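Long-range contact in HIT domain-containing protein (Sulfolobus tokodaii, PDB 2EO4), which binds zinc and probably hydrolyses nucleotide derivatives such as adenylyl sulfate: residues A23-K28 with L37-K42. Numbering follows the deposited sequence.
Sequences AAILDK and LVIPKK
Ala23 and Ile25 pair with Ile39 and Leu37 as neighbouring antiparallel strands of a beta hairpin, the strand axes 4.7 Å apart and their directions 147° from each other, the usual twist of a hairpin. Each of these two hydrogen-bonded pairs exchanges two backbone bonds; the straightest runs from Ile39 N to Ala23 O (2.8 Å, 177° at the hydrogen). Between them lies the non-hydrogen-bonded pair Ala24 and Val38, where Ala24 CA comes to 3.1 Å from Leu37 O in a CA-H...O contact. The outer edges of the strands bond to Tyr17 and Val97, so the hairpin sits inside the central sheet.

On the face of Ile25 and Ile39, the two isoleucines meet at their ends, CD1 to CD1 at 4.0 Å. Ile39 CG1 stands between the backbone N and the carbonyl carbon (chi1 66°), which leaves it 3.6 Å from Ala23 O. The methyl of Ala23 packs against Phe15 of the neighbouring strand 15-18. Phe3 from helix 2-7 packs on Leu37 and Ile39, and both also touch His96, the predicted nucleotide-carrying histidine. On the other face, the small Ala24 and the beta-branched Val38 pack against helix 52-72, Ala24 on Val65 and Val38 on Leu58 and Val61.

Beyond the strand, Asp27 crosses Leu37, its OD2 3.7 Å from Leu37 CD2, while OD1 accepts a bond from Tyr29 N. At the other end, the aliphatic chain of Lys41 passes Ala23 CB, and its NZ forms a salt bridge with Glu18 OE2 and a hydrogen bond with Asp19 O.

Backbone bonds thus hold the hairpin, while aliphatic groups pack against the long helix on one face and, on the other, lie beside the predicted catalytic histidine and the zinc-binding His94.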
ATOM      1  N   ALA A  23     -15.130  -4.207   1.304  1.00 24.83           N
ATOM      2  CA  ALA A  23     -15.752  -3.196   2.142  1.00 23.76           C
ATOM      3  C   ALA A  23     -14.688  -2.223   2.633  1.00 22.96           C
ATOM      4  O   ALA A  23     -13.498  -2.534   2.644  1.00 24.06           O
ATOM      5  CB  ALA A  23     -16.446  -3.849   3.333  1.00 24.84           C
ATOM      6  N   ALA A  24     -15.133  -1.036   3.013  1.00 23.61           N
ATOM      7  CA  ALA A  24     -14.252  -0.009   3.551  1.00 23.71           C
ATOM      8  C   ALA A  24     -14.965   0.430   4.821  1.00 25.16           C
ATOM      9  O   ALA A  24     -16.160   0.733   4.795  1.00 25.06           O
ATOM     10  CB  ALA A  24     -14.121   1.154   2.576  1.00 21.99           C
ATOM     11  N   ILE A  25     -14.235   0.448   5.930  1.00 24.91           N
ATOM     12  CA  ILE A  25     -14.810   0.798   7.222  1.00 26.08           C
ATOM     13  C   ILE A  25     -13.981   1.870   7.914  1.00 24.14           C
ATOM     14  O   ILE A  25     -12.757   1.859   7.826  1.00 23.46           O
ATOM     15  CB  ILE A  25     -14.849  -0.457   8.116  1.00 28.93           C
ATOM     16  CG1 ILE A  25     -15.690  -1.541   7.431  1.00 30.40           C
ATOM     17  CG2 ILE A  25     -15.403  -0.116   9.495  1.00 30.73           C
ATOM     18  CD1 ILE A  25     -15.318  -2.951   7.841  1.00 33.54           C
ATOM     19  N   LEU A  26     -14.641   2.798   8.601  1.00 24.21           N
ATOM     20  CA  LEU A  26     -13.905   3.836   9.314  1.00 22.89           C
ATOM     21  C   LEU A  26     -13.106   3.185  10.435  1.00 22.29           C
ATOM     22  O   LEU A  26     -13.596   2.273  11.107  1.00 22.92           O
ATOM     23  CB  LEU A  26     -14.861   4.874   9.920  1.00 24.10           C
ATOM     24  CG  LEU A  26     -15.587   5.817   8.959  1.00 24.26           C
ATOM     25  CD1 LEU A  26     -16.531   6.722   9.743  1.00 23.46           C
ATOM     26  CD2 LEU A  26     -14.572   6.647   8.196  1.00 25.38           C
ATOM     27  N   ASP A  27     -11.871   3.640  10.622  1.00 22.08           N
ATOM     28  CA  ASP A  27     -11.022   3.107  11.684  1.00 23.25           C
ATOM     29  C   ASP A  27     -11.621   3.588  13.003  1.00 24.11           C
ATOM     30  O   ASP A  27     -11.973   4.763  13.133  1.00 23.77           O
ATOM     31  CB  ASP A  27      -9.592   3.640  11.532  1.00 24.52           C
ATOM     32  CG  ASP A  27      -8.602   2.934  12.450  1.00 28.22           C
ATOM     33  OD1 ASP A  27      -8.798   2.960  13.683  1.00 32.93           O
ATOM     34  OD2 ASP A  27      -7.625   2.354  11.936  1.00 31.78           O
ATOM     35  N   LYS A  28     -11.752   2.688  13.973  1.00 24.36           N
ATOM     36  CA  LYS A  28     -12.325   3.060  15.265  1.00 24.77           C
ATOM     37  C   LYS A  28     -11.422   3.996  16.076  1.00 25.86           C
ATOM     38  O   LYS A  28     -11.913   4.817  16.846  1.00 25.96           O
ATOM     39  CB  LYS A  28     -12.644   1.809  16.091  1.00 26.44           C
ATOM     40  CG  LYS A  28     -13.264   2.112  17.457  1.00 25.59           C
ATOM     41  CD  LYS A  28     -13.646   0.836  18.204  1.00 27.11           C
ATOM     42  CE  LYS A  28     -14.210   1.160  19.582  1.00 27.09           C
ATOM     43  NZ  LYS A  28     -14.647  -0.055  20.330  1.00 30.28           N
ATOM     44  N   LEU A  37     -10.243   1.837   6.559  1.00 22.01           N
ATOM     45  CA  LEU A  37      -9.603   0.567   6.254  1.00 23.91           C
ATOM     46  C   LEU A  37     -10.378  -0.108   5.126  1.00 23.64           C
ATOM     47  O   LEU A  37     -11.599  -0.219   5.190  1.00 24.08           O
ATOM     48  CB  LEU A  37      -9.609  -0.324   7.494  1.00 25.81           C
ATOM     49  CG  LEU A  37      -9.132   0.444   8.730  1.00 29.16           C
ATOM     50  CD1 LEU A  37      -9.491  -0.293   9.994  1.00 32.50           C
ATOM     51  CD2 LEU A  37      -7.632   0.677   8.618  1.00 28.03           C
ATOM     52  N   VAL A  38      -9.667  -0.535   4.088  1.00 22.35           N
ATOM     53  CA  VAL A  38     -10.303  -1.208   2.963  1.00 22.55           C
ATOM     54  C   VAL A  38      -9.949  -2.675   3.109  1.00 22.62           C
ATOM     55  O   VAL A  38      -8.778  -3.029   3.253  1.00 21.08           O
ATOM     56  CB  VAL A  38      -9.782  -0.688   1.611  1.00 21.61           C
ATOM     57  CG1 VAL A  38     -10.507  -1.398   0.471  1.00 23.89           C
ATOM     58  CG2 VAL A  38      -9.995   0.816   1.519  1.00 23.18           C
ATOM     59  N   ILE A  39     -10.960  -3.533   3.075  1.00 23.08           N
ATOM     60  CA  ILE A  39     -10.710  -4.949   3.260  1.00 24.01           C
ATOM     61  C   ILE A  39     -11.465  -5.888   2.338  1.00 24.88           C
ATOM     62  O   ILE A  39     -12.557  -5.570   1.857  1.00 24.27           O
ATOM     63  CB  ILE A  39     -11.104  -5.394   4.688  1.00 26.20           C
ATOM     64  CG1 ILE A  39     -12.623  -5.269   4.856  1.00 28.05           C
ATOM     65  CG2 ILE A  39     -10.413  -4.528   5.729  1.00 25.90           C
ATOM     66  CD1 ILE A  39     -13.165  -5.863   6.141  1.00 30.92           C
ATOM     67  N   PRO A  40     -10.865  -7.053   2.056  1.00 25.03           N
ATOM     68  CA  PRO A  40     -11.535  -8.038   1.210  1.00 26.17           C
ATOM     69  C   PRO A  40     -12.433  -8.682   2.270  1.00 26.87           C
ATOM     70  O   PRO A  40     -12.033  -8.753   3.440  1.00 26.94           O
ATOM     71  CB  PRO A  40     -10.408  -8.990   0.809  1.00 26.99           C
ATOM     72  CG  PRO A  40      -9.162  -8.153   0.941  1.00 28.06           C
ATOM     73  CD  PRO A  40      -9.435  -7.372   2.198  1.00 26.20           C
ATOM     74  N   LYS A  41     -13.630  -9.126   1.906  1.00 26.13           N
ATOM     75  CA  LYS A  41     -14.492  -9.755   2.901  1.00 27.29           C
ATOM     76  C   LYS A  41     -13.938 -11.117   3.299  1.00 28.85           C
ATOM     77  O   LYS A  41     -14.044 -11.524   4.458  1.00 29.23           O
ATOM     78  CB  LYS A  41     -15.922  -9.883   2.370  1.00 27.43           C
ATOM     79  CG  LYS A  41     -16.641  -8.546   2.312  1.00 25.06           C
ATOM     80  CD  LYS A  41     -18.093  -8.697   1.905  1.00 27.58           C
ATOM     81  CE  LYS A  41     -18.817  -7.363   1.978  1.00 26.87           C
ATOM     82  NZ  LYS A  41     -20.282  -7.513   1.710  1.00 28.16           N
ATOM     83  N   LYS A  42     -13.339 -11.818   2.339  1.00 28.74           N
ATOM     84  CA  LYS A  42     -12.746 -13.118   2.623  1.00 29.92           C
ATOM     85  C   LYS A  42     -11.523 -12.897   3.510  1.00 29.83           C
ATOM     86  O   LYS A  42     -10.759 -11.951   3.305  1.00 28.91           O
ATOM     87  CB  LYS A  42     -12.328 -13.821   1.332  1.00 31.84           C
ATOM     88  CG  LYS A  42     -11.658 -15.164   1.572  1.00 33.68           C
ATOM     89  CD  LYS A  42     -11.398 -15.904   0.273  1.00 36.57           C
ATOM     90  CE  LYS A  42     -10.757 -17.258   0.534  1.00 38.36           C
ATOM     91  NZ  LYS A  42     -10.535 -18.019  -0.727  1.00 40.58           N
TER